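Putative uncharacterized protein (Mycobacterium tuberculosis, PDB 2ZQ5) is a sulfotransferase (Stf1) that probably transfers a sulfuryl group from the donor PAPS to an acceptor not yet assigned. Local coordinates at residues 38-43 with 195-199; 160-164 with 271-276; 249-255 with 311-317. One frame throughout, in Å; residues are numbered along the deposited sequence.

Contact 1 of 3, residues 38-43 with 195-199; sequences EALGVL and SYADW
Glu38 of helix 36-50 reaches Trp199 of helix 194-201 with its carboxylate. Its CG lies anti to the backbone N (chi1 -170°) and the chain runs on extended, which brings OE2 to the indole edge. There Trp199 NE1 donates a 2.8 Å hydrogen bond to Glu38 OE2. The bond is bent, 147° at the hydrogen, and OE2 is met from above the carboxylate plane. The other oxygen, OE1, is bonded to Asn35.

One residue on, Ala39 lies against the far end of the indole. Ala39 CB is 3.5 Å from Trp199 CH2. Val42 turns toward the other helix and splits its two methyls. Val42 CG2 sits over the five-membered ring of Trp199, 3.9 Å from its centroid, a CH-pi contact. Val42 CG1 lies 3.8 Å from Trp199 CB and also meets the edge of the Tyr196 ring. Leu43 closes the row. Leu43 CD1 stands over one face of Tyr196, 3.8 Å from the ring centroid, in a second CH-pi contact. The Tyr196 OH hydrogen-bonds Leu182 O and Ser184 N.

This is helix-helix packing. The segments run roughly antiparallel, their short axes at 147° and 9.5 Å at closest approach. Leu182 and His183 of a loop complete the surround. The bond at NE1 and the methyl over the face together fix the rotation of the indole, although Glu38 itself is exposed.

Contact 2 of 3, residues 160-164 with 271-276; sequences YTGLH and HTTEGW
Gly162 N donates a hydrogen bond to His271 O, 2.9 Å long and 161° at the hydrogen. The acceptor is a carbonyl in the last turn of helix 262-272. Close by, the backbones of Gly162 and Thr272 press together. Gly162 CA lies 3.1 Å from Thr272 O, and Thr272 CA lies 3.3 Å from Gly162 O. Both are CA-H...O contacts. The two carbonyl oxygens are also near each other but are both acceptors.

Three side-chain pairs flank these backbone contacts. Leu163 crosses Trp276 at about a right angle, with Leu163 CD2 3.6 Å from Trp276 CH2 at the indole edge. His164 brings CE1 to 3.6 Å from Thr272 CG2. Its CG sits between the backbone N and the carbonyl carbon (chi1 50°), and this turns the ring to Thr272. ND1 of His164 is buried here without a polar partner. Thr161 CG2 lies 3.1 Å from Glu274 OE1.

The contact joins the C-terminal end of helix 262-272 and the type II turn after it to the loop between helices 141-156 and 175-178. Thr273 is the first residue to leave helical angles, and the turn runs from Thr273 to Trp276, closed by Trp276 N to Thr273 O. Gly162 has backbone angles at which a CB would be jammed against the preceding carbonyl O.

Farther out, Thr272 OG1 bonds back to Leu268 O and Thr273 OG1 to Ala269 O. The turn itself is tied to Thr54 through Gly275 O and the Trp276 backbone. Met60 of helix 55-81 touches both Leu163 and Trp276.

Contact 3 of 3, residues 249-255 with 311-317; sequences ALVVQTH and QFYDVDY
Strands 250-255 and 312-316 pair in parallel at one edge of the five-stranded sheet, and 312-316 is the outermost strand there. Six backbone hydrogen bonds join them, from Val251 N to Gln311 O at one end to Tyr317 N to His255 O at the other. Their axes approach to 4.6 Å and are twisted by 25°.

One face carries Val251, Phe312, Gln253, Asp314, His255 and Asp316. Val251 and Phe312 lie side by side, with Val251 CB 3.7 Å from Phe312 CD1. Farther along, His255 NE2 donates to Asp314 OD1 at 2.7 Å and 162°. The oxygen lies in the imidazole plane, while the donor stands above the carboxylate plane. The carboxylate leans to the histidine because Asp314 CG is anti to its own carbonyl carbon (chi1 -65°). Asp314 OD2 forms a salt bridge with Arg304, whose positive charge would probably favour the ionised form of Asp314.

On the other face, Val252 CG1 packs on Val315 CG2, 3.6 Å away. The Tyr313 ring presents its edge to the same CG2, and its hydroxyl bonds Asp330.

The chain passes from 250-255 to 312-316 through helices, including 282-304. This beta-alpha-beta crossover is consistent with the family's P-loop-NTPase-like fold. Helix 282-304 touches the Gln253 and Phe312 side, and helix 324-334 touches Tyr313 and Val315. Strand 94-97 borders 250-255 on its inner side, through backbone bonds of Leu250, Val252 and Thr254.

The three contacts lie in separate parts of the single chain and none touches another. The centres of contact 1 and contact 2 are about 23 Å apart. Those of contact 1 and contact 3 are about 29 Å apart, and those of contact 2 and contact 3 about 30 Å. Contact 1 closes before contact 3 opens. Contact 2 crosses both along the chain, since 160-164 lies between 38-43 and 195-199, and 271-276 falls between the strands of contact 3. Strand 250-255 of contact 3 is followed by helix 262-272, which carries the start of 271-276. Contact 3 belongs to the central sheet. Contact 2 lies outside it, and contact 1 joins helix 36-50, near the N-terminus, to helix 194-201.

Contact 1 of 3, residues 38-43 with 195-199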
ATOM      1  N   GLU A  38       8.659  17.508  -5.142  1.00  9.17           N
ATOM      2  CA  GLU A  38       8.847  17.228  -6.565  1.00  9.51           C
ATOM      3  C   GLU A  38       7.841  16.166  -6.991  1.00  9.24           C
ATOM      4  O   GLU A  38       7.220  16.272  -8.049  1.00  9.72           O
ATOM      5  CB  GLU A  38      10.261  16.712  -6.861  1.00  9.89           C
ATOM      6  CG  GLU A  38      10.558  16.647  -8.366  1.00 12.05           C
ATOM      7  CD  GLU A  38      11.802  15.843  -8.720  1.00 14.28           C
ATOM      8  OE1 GLU A  38      12.687  15.680  -7.858  1.00 15.25           O
ATOM      9  OE2 GLU A  38      11.902  15.381  -9.879  1.00 16.96           O
ATOM     10  N   ALA A  39       7.689  15.139  -6.162  1.00  7.58           N
ATOM     11  CA  ALA A  39       6.762  14.055  -6.460  1.00  7.76           C
ATOM     12  C   ALA A  39       5.344  14.587  -6.641  1.00  7.65           C
ATOM     13  O   ALA A  39       4.660  14.229  -7.598  1.00  7.22           O
ATOM     14  CB  ALA A  39       6.799  13.014  -5.342  1.00  6.57           C
ATOM     15  N   LEU A  40       4.906  15.448  -5.726  1.00  7.90           N
ATOM     16  CA  LEU A  40       3.564  16.010  -5.808  1.00  7.72           C
ATOM     17  C   LEU A  40       3.385  16.826  -7.088  1.00  8.29           C
ATOM     18  O   LEU A  40       2.350  16.735  -7.746  1.00  8.90           O
ATOM     19  CB  LEU A  40       3.284  16.883  -4.578  1.00  8.18           C
ATOM     20  CG  LEU A  40       1.893  17.520  -4.493  1.00  8.35           C
ATOM     21  CD1 LEU A  40       0.807  16.453  -4.619  1.00  8.88           C
ATOM     22  CD2 LEU A  40       1.770  18.261  -3.170  1.00 10.81           C
ATOM     23  N   GLY A  41       4.398  17.610  -7.442  1.00  8.54           N
ATOM     24  CA  GLY A  41       4.318  18.416  -8.648  1.00  8.66           C
ATOM     25  C   GLY A  41       4.199  17.567  -9.899  1.00  9.59           C
ATOM     26  O   GLY A  41       3.397  17.858 -10.787  1.00  9.45           O
ATOM     27  N   VAL A  42       5.006  16.516  -9.975  1.00  8.11           N
ATOM     28  CA  VAL A  42       4.973  15.614 -11.121  1.00  7.05           C
ATOM     29  C   VAL A  42       3.623  14.905 -11.195  1.00  7.58           C
ATOM     30  O   VAL A  42       3.044  14.755 -12.271  1.00  7.93           O
ATOM     31  CB  VAL A  42       6.101  14.566 -11.026  1.00  6.53           C
ATOM     32  CG1 VAL A  42       5.911  13.489 -12.085  1.00  8.17           C
ATOM     33  CG2 VAL A  42       7.451  15.245 -11.207  1.00  8.23           C
ATOM     34  N   LEU A  43       3.114  14.482 -10.044  1.00  6.76           N
ATOM     35  CA  LEU A  43       1.835  13.795  -9.990  1.00  6.82           C
ATOM     36  C   LEU A  43       0.690  14.718 -10.424  1.00  7.81           C
ATOM     37  O   LEU A  43      -0.193  14.303 -11.179  1.00  7.84           O
ATOM     38  CB  LEU A  43       1.593  13.265  -8.572  1.00  8.45           C
ATOM     39  CG  LEU A  43       0.339  12.426  -8.315  1.00  7.70           C
ATOM     40  CD1 LEU A  43       0.297  11.219  -9.241  1.00 10.65           C
ATOM     41  CD2 LEU A  43       0.341  11.979  -6.861  1.00 10.15           C
ATOM     42  N   SER A 195       3.188   9.781 -17.106  1.00  7.84           N
ATOM     43  CA  SER A 195       4.318  10.662 -16.846  1.00  7.76           C
ATOM     44  C   SER A 195       4.800  10.481 -15.413  1.00  7.32           C
ATOM     45  O   SER A 195       5.999  10.531 -15.140  1.00  9.09           O
ATOM     46  CB  SER A 195       3.934  12.122 -17.099  1.00 10.85           C
ATOM     47  OG  SER A 195       3.587  12.314 -18.462  1.00 17.77           O
ATOM     48  N   TYR A 196       3.866  10.265 -14.495  1.00  5.78           N
ATOM     49  CA  TYR A 196       4.253  10.055 -13.107  1.00  5.28           C
ATOM     50  C   TYR A 196       4.836   8.653 -12.943  1.00  6.48           C
ATOM     51  O   TYR A 196       5.838   8.471 -12.252  1.00  5.77           O
ATOM     52  CB  TYR A 196       3.057  10.238 -12.166  1.00  6.48           C
ATOM     53  CG  TYR A 196       3.367   9.881 -10.727  1.00  4.16           C
ATOM     54  CD1 TYR A 196       4.035  10.776  -9.882  1.00  4.44           C
ATOM     55  CD2 TYR A 196       3.033   8.622 -10.225  1.00  5.84           C
ATOM     56  CE1 TYR A 196       4.360  10.417  -8.563  1.00  5.06           C
ATOM     57  CE2 TYR A 196       3.353   8.256  -8.925  1.00  5.25           C
ATOM     58  CZ  TYR A 196       4.014   9.154  -8.101  1.00  4.78           C
ATOM     59  OH  TYR A 196       4.320   8.759  -6.816  1.00  6.08           O
ATOM     60  N   ALA A 197       4.213   7.664 -13.580  1.00  6.30           N
ATOM     61  CA  ALA A 197       4.707   6.293 -13.493  1.00  5.61           C
ATOM     62  C   ALA A 197       6.158   6.228 -13.983  1.00  6.79           C
ATOM     63  O   ALA A 197       7.001   5.571 -13.371  1.00  7.83           O
ATOM     64  CB  ALA A 197       3.823   5.360 -14.327  1.00  6.42           C
ATOM     65  N   ASP A 198       6.432   6.920 -15.086  1.00  6.90           N
ATOM     66  CA  ASP A 198       7.764   6.967 -15.683  1.00  8.38           C
ATOM     67  C   ASP A 198       8.752   7.640 -14.739  1.00  7.68           C
ATOM     68  O   ASP A 198       9.862   7.149 -14.524  1.00  9.03           O
ATOM     69  CB  ASP A 198       7.709   7.742 -17.003  1.00  9.93           C
ATOM     70  CG  ASP A 198       9.081   7.944 -17.623  1.00 14.89           C
ATOM     71  OD1 ASP A 198       9.691   6.946 -18.054  1.00 20.85           O
ATOM     72  OD2 ASP A 198       9.547   9.104 -17.675  1.00 21.25           O
ATOM     73  N   TRP A 199       8.344   8.776 -14.183  1.00  7.18           N
ATOM     74  CA  TRP A 199       9.183   9.516 -13.254  1.00  7.05           C
ATOM     75  C   TRP A 199       9.503   8.638 -12.044  1.00  6.58           C
ATOM     76  O   TRP A 199      10.656   8.515 -11.631  1.00  7.14           O
ATOM     77  CB  TRP A 199       8.451  10.785 -12.798  1.00  7.25           C
ATOM     78  CG  TRP A 199       9.193  11.588 -11.766  1.00  6.89           C
ATOM     79  CD1 TRP A 199      10.179  12.505 -11.991  1.00  8.11           C
ATOM     80  CD2 TRP A 199       9.028  11.517 -10.344  1.00  8.95           C
ATOM     81  NE1 TRP A 199      10.638  13.011 -10.795  1.00  9.10           N
ATOM     82  CE2 TRP A 199       9.948  12.420  -9.769  1.00  8.35           C
ATOM     83  CE3 TRP A 199       8.189  10.775  -9.499  1.00  7.18           C
ATOM     84  CZ2 TRP A 199      10.055  12.601  -8.384  1.00  9.29           C
ATOM     85  CZ3 TRP A 199       8.296  10.955  -8.121  1.00  8.27           C
ATOM     86  CH2 TRP A 199       9.225  11.862  -7.581  1.00  8.88           C
TER

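Contact 2 of 3, residues 160-164 with 271-276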
ATOM      1  N   TYR A 160     -18.752  -1.469  -4.002  1.00 42.62           N
ATOM      2  CA  TYR A 160     -18.948  -1.409  -5.448  1.00 42.64           C
ATOM      3  C   TYR A 160     -19.235  -0.017  -5.998  1.00 42.57           C
ATOM      4  O   TYR A 160     -19.834   0.822  -5.324  1.00 42.72           O
ATOM      5  CB  TYR A 160     -20.069  -2.365  -5.863  1.00 42.45           C
ATOM      6  CG  TYR A 160     -19.582  -3.769  -6.117  1.00 42.53           C
ATOM      7  CD1 TYR A 160     -18.851  -4.461  -5.153  1.00 42.48           C
ATOM      8  CD2 TYR A 160     -19.824  -4.395  -7.338  1.00 42.51           C
ATOM      9  CE1 TYR A 160     -18.369  -5.742  -5.399  1.00 42.98           C
ATOM     10  CE2 TYR A 160     -19.348  -5.676  -7.594  1.00 43.29           C
ATOM     11  CZ  TYR A 160     -18.622  -6.342  -6.622  1.00 43.18           C
ATOM     12  OH  TYR A 160     -18.144  -7.608  -6.878  1.00 44.09           O
ATOM     13  N   THR A 161     -18.800   0.213  -7.234  1.00 42.33           N
ATOM     14  CA  THR A 161     -18.990   1.492  -7.911  1.00 42.19           C
ATOM     15  C   THR A 161     -18.365   2.638  -7.121  1.00 42.23           C
ATOM     16  O   THR A 161     -19.060   3.367  -6.409  1.00 42.61           O
ATOM     17  CB  THR A 161     -20.490   1.798  -8.130  1.00 41.90           C
ATOM     18  OG1 THR A 161     -21.101   0.713  -8.839  1.00 42.57           O
ATOM     19  CG2 THR A 161     -20.661   3.079  -8.940  1.00 42.18           C
ATOM     20  N   GLY A 162     -17.050   2.791  -7.249  1.00 42.28           N
ATOM     21  CA  GLY A 162     -16.357   3.856  -6.547  1.00 42.56           C
ATOM     22  C   GLY A 162     -15.341   3.369  -5.537  1.00 42.51           C
ATOM     23  O   GLY A 162     -14.941   2.203  -5.550  1.00 42.98           O
ATOM     24  N   LEU A 163     -14.918   4.272  -4.659  1.00 42.24           N
ATOM     25  CA  LEU A 163     -13.948   3.934  -3.628  1.00 41.70           C
ATOM     26  C   LEU A 163     -14.380   2.725  -2.817  1.00 41.93           C
ATOM     27  O   LEU A 163     -15.400   2.093  -3.094  1.00 42.79           O
ATOM     28  CB  LEU A 163     -13.744   5.114  -2.679  1.00 40.82           C
ATOM     29  CG  LEU A 163     -12.702   6.163  -3.058  1.00 39.97           C
ATOM     30  CD1 LEU A 163     -12.695   7.242  -1.990  1.00 38.80           C
ATOM     31  CD2 LEU A 163     -11.326   5.516  -3.178  1.00 39.71           C
ATOM     32  N   HIS A 164     -13.585   2.419  -1.801  1.00 41.73           N
ATOM     33  CA  HIS A 164     -13.842   1.295  -0.920  1.00 41.36           C
ATOM     34  C   HIS A 164     -13.022   1.518   0.341  1.00 41.39           C
ATOM     35  O   HIS A 164     -11.807   1.725   0.278  1.00 41.84           O
ATOM     36  CB  HIS A 164     -13.430  -0.007  -1.607  1.00 41.17           C
ATOM     37  CG  HIS A 164     -12.049   0.029  -2.182  1.00 41.82           C
ATOM     38  ND1 HIS A 164     -11.665   0.954  -3.128  1.00 41.72           N
ATOM     39  CD2 HIS A 164     -10.958  -0.733  -1.934  1.00 42.52           C
ATOM     40  CE1 HIS A 164     -10.395   0.763  -3.438  1.00 42.98           C
ATOM     41  NE2 HIS A 164      -9.942  -0.256  -2.727  1.00 43.59           N
ATOM     42  N   HIS A 271     -14.057  -0.608 -11.777  1.00 11.64           N
ATOM     43  CA  HIS A 271     -15.157  -0.364 -10.853  1.00 13.38           C
ATOM     44  C   HIS A 271     -14.813   0.633  -9.757  1.00 13.43           C
ATOM     45  O   HIS A 271     -15.648   1.448  -9.370  1.00 15.20           O
ATOM     46  CB  HIS A 271     -15.623  -1.683 -10.240  1.00 15.92           C
ATOM     47  CG  HIS A 271     -16.374  -2.554 -11.199  1.00 20.46           C
ATOM     48  ND1 HIS A 271     -17.607  -2.209 -11.706  1.00 22.80           N
ATOM     49  CD2 HIS A 271     -16.057  -3.746 -11.757  1.00 22.04           C
ATOM     50  CE1 HIS A 271     -18.019  -3.151 -12.536  1.00 23.59           C
ATOM     51  NE2 HIS A 271     -17.096  -4.095 -12.585  1.00 23.86           N
ATOM     52  N   THR A 272     -13.585   0.576  -9.259  1.00 12.33           N
ATOM     53  CA  THR A 272     -13.168   1.493  -8.207  1.00 11.29           C
ATOM     54  C   THR A 272     -13.180   2.940  -8.682  1.00 11.62           C
ATOM     55  O   THR A 272     -13.618   3.838  -7.959  1.00 12.96           O
ATOM     56  CB  THR A 272     -11.746   1.163  -7.713  1.00 12.09           C
ATOM     57  OG1 THR A 272     -11.731  -0.150  -7.141  1.00 12.10           O
ATOM     58  CG2 THR A 272     -11.296   2.171  -6.666  1.00 11.21           C
ATOM     59  N   THR A 273     -12.718   3.151  -9.911  1.00  9.93           N
ATOM     60  CA  THR A 273     -12.608   4.489 -10.491  1.00 10.20           C
ATOM     61  C   THR A 273     -13.709   4.886 -11.468  1.00 10.92           C
ATOM     62  O   THR A 273     -13.551   5.849 -12.218  1.00 11.46           O
ATOM     63  CB  THR A 273     -11.262   4.640 -11.221  1.00  9.38           C
ATOM     64  OG1 THR A 273     -11.237   3.771 -12.364  1.00 11.21           O
ATOM     65  CG2 THR A 273     -10.114   4.267 -10.290  1.00 10.11           C
ATOM     66  N   GLU A 274     -14.820   4.158 -11.456  1.00 13.24           N
ATOM     67  CA  GLU A 274     -15.928   4.451 -12.356  1.00 14.19           C
ATOM     68  C   GLU A 274     -16.392   5.905 -12.238  1.00 13.53           C
ATOM     69  O   GLU A 274     -16.682   6.392 -11.145  1.00 13.93           O
ATOM     70  CB  GLU A 274     -17.094   3.503 -12.067  1.00 18.28           C
ATOM     71  CG  GLU A 274     -18.203   3.546 -13.101  1.00 23.92           C
ATOM     72  CD  GLU A 274     -19.205   2.424 -12.917  1.00 27.53           C
ATOM     73  OE1 GLU A 274     -19.882   2.395 -11.868  1.00 31.14           O
ATOM     74  OE2 GLU A 274     -19.310   1.566 -13.819  1.00 31.12           O
ATOM     75  N   GLY A 275     -16.445   6.595 -13.374  1.00 12.04           N
ATOM     76  CA  GLY A 275     -16.881   7.980 -13.382  1.00 10.55           C
ATOM     77  C   GLY A 275     -15.828   9.017 -13.038  1.00 10.52           C
ATOM     78  O   GLY A 275     -16.117  10.211 -13.043  1.00 11.25           O
ATOM     79  N   TRP A 276     -14.605   8.584 -12.745  1.00  8.78           N
ATOM     80  CA  TRP A 276     -13.537   9.518 -12.391  1.00  8.62           C
ATOM     81  C   TRP A 276     -12.747  10.045 -13.580  1.00  8.89           C
ATOM     82  O   TRP A 276     -12.072  11.071 -13.480  1.00  7.90           O
ATOM     83  CB  TRP A 276     -12.540   8.856 -11.434  1.00 10.35           C
ATOM     84  CG  TRP A 276     -13.079   8.505 -10.090  1.00 11.73           C
ATOM     85  CD1 TRP A 276     -14.354   8.679  -9.637  1.00 13.41           C
ATOM     86  CD2 TRP A 276     -12.349   7.902  -9.016  1.00 12.77           C
ATOM     87  NE1 TRP A 276     -14.465   8.220  -8.344  1.00 14.96           N
ATOM     88  CE2 TRP A 276     -13.248   7.737  -7.939  1.00 12.22           C
ATOM     89  CE3 TRP A 276     -11.020   7.484  -8.860  1.00 13.77           C
ATOM     90  CZ2 TRP A 276     -12.862   7.168  -6.720  1.00 14.74           C
ATOM     91  CZ3 TRP A 276     -10.635   6.917  -7.645  1.00 13.69           C
ATOM     92  CH2 TRP A 276     -11.557   6.767  -6.593  1.00 14.38           C
TER

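Contact 3 of 3, residues 249-255 with 311-317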
ATOM      1  N   ALA A 249      15.451  -7.667   6.621  1.00  6.80           N
ATOM      2  CA  ALA A 249      14.069  -7.969   6.260  1.00  6.58           C
ATOM      3  C   ALA A 249      13.841  -9.378   5.729  1.00  8.00           C
ATOM      4  O   ALA A 249      14.719  -9.981   5.108  1.00  8.21           O
ATOM      5  CB  ALA A 249      13.564  -6.955   5.236  1.00  7.01           C
ATOM      6  N   LEU A 250      12.643  -9.892   5.994  1.00  7.47           N
ATOM      7  CA  LEU A 250      12.221 -11.207   5.529  1.00  7.93           C
ATOM      8  C   LEU A 250      11.128 -10.883   4.519  1.00  7.77           C
ATOM      9  O   LEU A 250      10.075 -10.357   4.879  1.00  9.96           O
ATOM     10  CB  LEU A 250      11.665 -12.028   6.694  1.00  8.35           C
ATOM     11  CG  LEU A 250      12.625 -12.178   7.878  1.00 10.31           C
ATOM     12  CD1 LEU A 250      11.942 -12.954   8.991  1.00 10.59           C
ATOM     13  CD2 LEU A 250      13.897 -12.888   7.425  1.00  9.70           C
ATOM     14  N   VAL A 251      11.385 -11.188   3.253  1.00  6.63           N
ATOM     15  CA  VAL A 251      10.448 -10.864   2.186  1.00  7.16           C
ATOM     16  C   VAL A 251       9.749 -12.082   1.597  1.00  6.64           C
ATOM     17  O   VAL A 251      10.398 -13.051   1.206  1.00  8.69           O
ATOM     18  CB  VAL A 251      11.183 -10.116   1.058  1.00  6.62           C
ATOM     19  CG1 VAL A 251      10.194  -9.654   0.004  1.00  9.37           C
ATOM     20  CG2 VAL A 251      11.945  -8.930   1.633  1.00  8.60           C
ATOM     21  N   VAL A 252       8.421 -12.013   1.533  1.00  6.18           N
ATOM     22  CA  VAL A 252       7.603 -13.088   0.982  1.00  6.86           C
ATOM     23  C   VAL A 252       6.853 -12.569  -0.239  1.00  7.00           C
ATOM     24  O   VAL A 252       6.116 -11.588  -0.148  1.00  7.35           O
ATOM     25  CB  VAL A 252       6.552 -13.592   2.002  1.00  7.48           C
ATOM     26  CG1 VAL A 252       5.738 -14.724   1.393  1.00  8.52           C
ATOM     27  CG2 VAL A 252       7.238 -14.051   3.275  1.00  8.16           C
ATOM     28  N   GLN A 253       7.046 -13.231  -1.375  1.00  6.71           N
ATOM     29  CA  GLN A 253       6.373 -12.840  -2.607  1.00  7.90           C
ATOM     30  C   GLN A 253       5.359 -13.897  -3.022  1.00  8.03           C
ATOM     31  O   GLN A 253       5.672 -15.089  -3.064  1.00  8.22           O
ATOM     32  CB  GLN A 253       7.382 -12.647  -3.741  1.00  7.87           C
ATOM     33  CG  GLN A 253       6.727 -12.289  -5.072  1.00  9.01           C
ATOM     34  CD  GLN A 253       7.726 -12.140  -6.194  1.00  9.67           C
ATOM     35  OE1 GLN A 253       8.739 -12.835  -6.233  1.00 10.39           O
ATOM     36  NE2 GLN A 253       7.437 -11.240  -7.129  1.00 12.75           N
ATOM     37  N   THR A 254       4.146 -13.455  -3.327  1.00  8.94           N
ATOM     38  CA  THR A 254       3.100 -14.368  -3.764  1.00 10.58           C
ATOM     39  C   THR A 254       3.162 -14.474  -5.282  1.00 12.33           C
ATOM     40  O   THR A 254       3.584 -13.539  -5.965  1.00 13.32           O
ATOM     41  CB  THR A 254       1.708 -13.872  -3.340  1.00 12.26           C
ATOM     42  OG1 THR A 254       1.521 -12.525  -3.790  1.00 15.87           O
ATOM     43  CG2 THR A 254       1.562 -13.934  -1.830  1.00 13.98           C
ATOM     44  N   HIS A 255       2.737 -15.616  -5.808  1.00 12.73           N
ATOM     45  CA  HIS A 255       2.769 -15.854  -7.243  1.00 12.54           C
ATOM     46  C   HIS A 255       1.491 -16.490  -7.760  1.00 12.56           C
ATOM     47  O   HIS A 255       0.876 -17.318  -7.089  1.00 13.47           O
ATOM     48  CB  HIS A 255       3.934 -16.781  -7.595  1.00 11.37           C
ATOM     49  CG  HIS A 255       5.281 -16.205  -7.298  1.00 10.35           C
ATOM     50  ND1 HIS A 255       5.926 -15.343  -8.158  1.00 12.19           N
ATOM     51  CD2 HIS A 255       6.103 -16.362  -6.234  1.00 11.02           C
ATOM     52  CE1 HIS A 255       7.089 -14.995  -7.637  1.00 12.53           C
ATOM     53  NE2 HIS A 255       7.220 -15.600  -6.470  1.00 11.73           N
ATOM     54  N   GLN A 311      16.701 -14.692   2.939  1.00  7.91           N
ATOM     55  CA  GLN A 311      15.738 -13.683   3.369  1.00  7.75           C
ATOM     56  C   GLN A 311      14.516 -13.569   2.466  1.00  8.40           C
ATOM     57  O   GLN A 311      13.722 -12.642   2.614  1.00  8.85           O
ATOM     58  CB  GLN A 311      16.421 -12.320   3.465  1.00  6.19           C
ATOM     59  CG  GLN A 311      17.448 -12.233   4.586  1.00  8.20           C
ATOM     60  CD  GLN A 311      18.177 -10.903   4.626  1.00  8.46           C
ATOM     61  OE1 GLN A 311      17.575  -9.849   4.869  1.00  9.26           O
ATOM     62  NE2 GLN A 311      19.479 -10.938   4.383  1.00  7.61           N
ATOM     63  N   PHE A 312      14.358 -14.512   1.544  1.00  7.36           N
ATOM     64  CA  PHE A 312      13.230 -14.486   0.614  1.00  8.26           C
ATOM     65  C   PHE A 312      12.483 -15.807   0.570  1.00  9.87           C
ATOM     66  O   PHE A 312      13.074 -16.874   0.746  1.00 10.53           O
ATOM     67  CB  PHE A 312      13.720 -14.146  -0.797  1.00  8.47           C
ATOM     68  CG  PHE A 312      14.254 -12.755  -0.931  1.00  7.97           C
ATOM     69  CD1 PHE A 312      13.449 -11.726  -1.412  1.00  7.69           C
ATOM     70  CD2 PHE A 312      15.554 -12.461  -0.537  1.00  9.34           C
ATOM     71  CE1 PHE A 312      13.933 -10.424  -1.496  1.00  8.54           C
ATOM     72  CE2 PHE A 312      16.047 -11.164  -0.615  1.00  7.89           C
ATOM     73  CZ  PHE A 312      15.235 -10.141  -1.095  1.00  9.89           C
ATOM     74  N   TYR A 313      11.180 -15.725   0.326  1.00  8.65           N
ATOM     75  CA  TYR A 313      10.336 -16.908   0.234  1.00  8.90           C
ATOM     76  C   TYR A 313       9.273 -16.661  -0.827  1.00  9.63           C
ATOM     77  O   TYR A 313       8.672 -15.585  -0.869  1.00  9.14           O
ATOM     78  CB  TYR A 313       9.652 -17.193   1.576  1.00 11.02           C
ATOM     79  CG  TYR A 313       8.943 -18.532   1.633  1.00 13.32           C
ATOM     80  CD1 TYR A 313       9.582 -19.660   2.145  1.00 15.78           C
ATOM     81  CD2 TYR A 313       7.642 -18.674   1.154  1.00 13.42           C
ATOM     82  CE1 TYR A 313       8.941 -20.897   2.177  1.00 16.98           C
ATOM     83  CE2 TYR A 313       6.993 -19.907   1.178  1.00 14.91           C
ATOM     84  CZ  TYR A 313       7.648 -21.011   1.692  1.00 15.61           C
ATOM     85  OH  TYR A 313       7.003 -22.228   1.719  1.00 19.59           O
ATOM     86  N   ASP A 314       9.053 -17.651  -1.686  1.00  9.49           N
ATOM     87  CA  ASP A 314       8.050 -17.552  -2.741  1.00 10.55           C
ATOM     88  C   ASP A 314       6.863 -18.437  -2.406  1.00 10.93           C
ATOM     89  O   ASP A 314       7.026 -19.625  -2.121  1.00 12.41           O
ATOM     90  CB  ASP A 314       8.638 -17.988  -4.082  1.00 11.09           C
ATOM     91  CG  ASP A 314       9.739 -17.072  -4.557  1.00 12.29           C
ATOM     92  OD1 ASP A 314       9.440 -15.902  -4.887  1.00 10.99           O
ATOM     93  OD2 ASP A 314      10.903 -17.516  -4.596  1.00 15.92           O
ATOM     94  N   VAL A 315       5.669 -17.855  -2.443  1.00 11.32           N
ATOM     95  CA  VAL A 315       4.446 -18.587  -2.148  1.00 12.55           C
ATOM     96  C   VAL A 315       3.569 -18.669  -3.388  1.00 14.66           C
ATOM     97  O   VAL A 315       3.316 -17.659  -4.041  1.00 12.92           O
ATOM     98  CB  VAL A 315       3.625 -17.894  -1.037  1.00 14.33           C
ATOM     99  CG1 VAL A 315       2.292 -18.606  -0.854  1.00 15.94           C
ATOM    100  CG2 VAL A 315       4.405 -17.888   0.263  1.00 17.77           C
ATOM    101  N   ASP A 316       3.109 -19.872  -3.716  1.00 18.64           N
ATOM    102  CA  ASP A 316       2.235 -20.049  -4.868  1.00 22.89           C
ATOM    103  C   ASP A 316       0.794 -19.966  -4.392  1.00 24.46           C
ATOM    104  O   ASP A 316       0.429 -20.571  -3.383  1.00 24.48           O
ATOM    105  CB  ASP A 316       2.484 -21.401  -5.539  1.00 26.60           C
ATOM    106  CG  ASP A 316       3.789 -21.438  -6.305  1.00 29.54           C
ATOM    107  OD1 ASP A 316       3.977 -20.587  -7.203  1.00 32.12           O
ATOM    108  OD2 ASP A 316       4.625 -22.318  -6.015  1.00 34.39           O
ATOM    109  N   TYR A 317      -0.021 -19.205  -5.115  1.00 25.17           N
ATOM    110  CA  TYR A 317      -1.424 -19.036  -4.761  1.00 26.26           C
ATOM    111  C   TYR A 317      -2.115 -20.380  -4.554  1.00 27.23           C
ATOM    112  O   TYR A 317      -2.885 -20.544  -3.610  1.00 29.12           O
ATOM    113  CB  TYR A 317      -2.157 -18.251  -5.852  1.00 25.90           C
ATOM    114  CG  TYR A 317      -3.576 -17.872  -5.484  1.00 26.83           C
ATOM    115  CD1 TYR A 317      -3.829 -16.919  -4.499  1.00 26.95           C
ATOM    116  CD2 TYR A 317      -4.664 -18.470  -6.117  1.00 27.55           C
ATOM    117  CE1 TYR A 317      -5.132 -16.567  -4.152  1.00 27.92           C
ATOM    118  CE2 TYR A 317      -5.972 -18.126  -5.778  1.00 27.36           C
ATOM    119  CZ  TYR A 317      -6.199 -17.175  -4.797  1.00 27.57           C
ATOM    120  OH  TYR A 317      -7.489 -16.827  -4.465  1.00 29.31           O
TER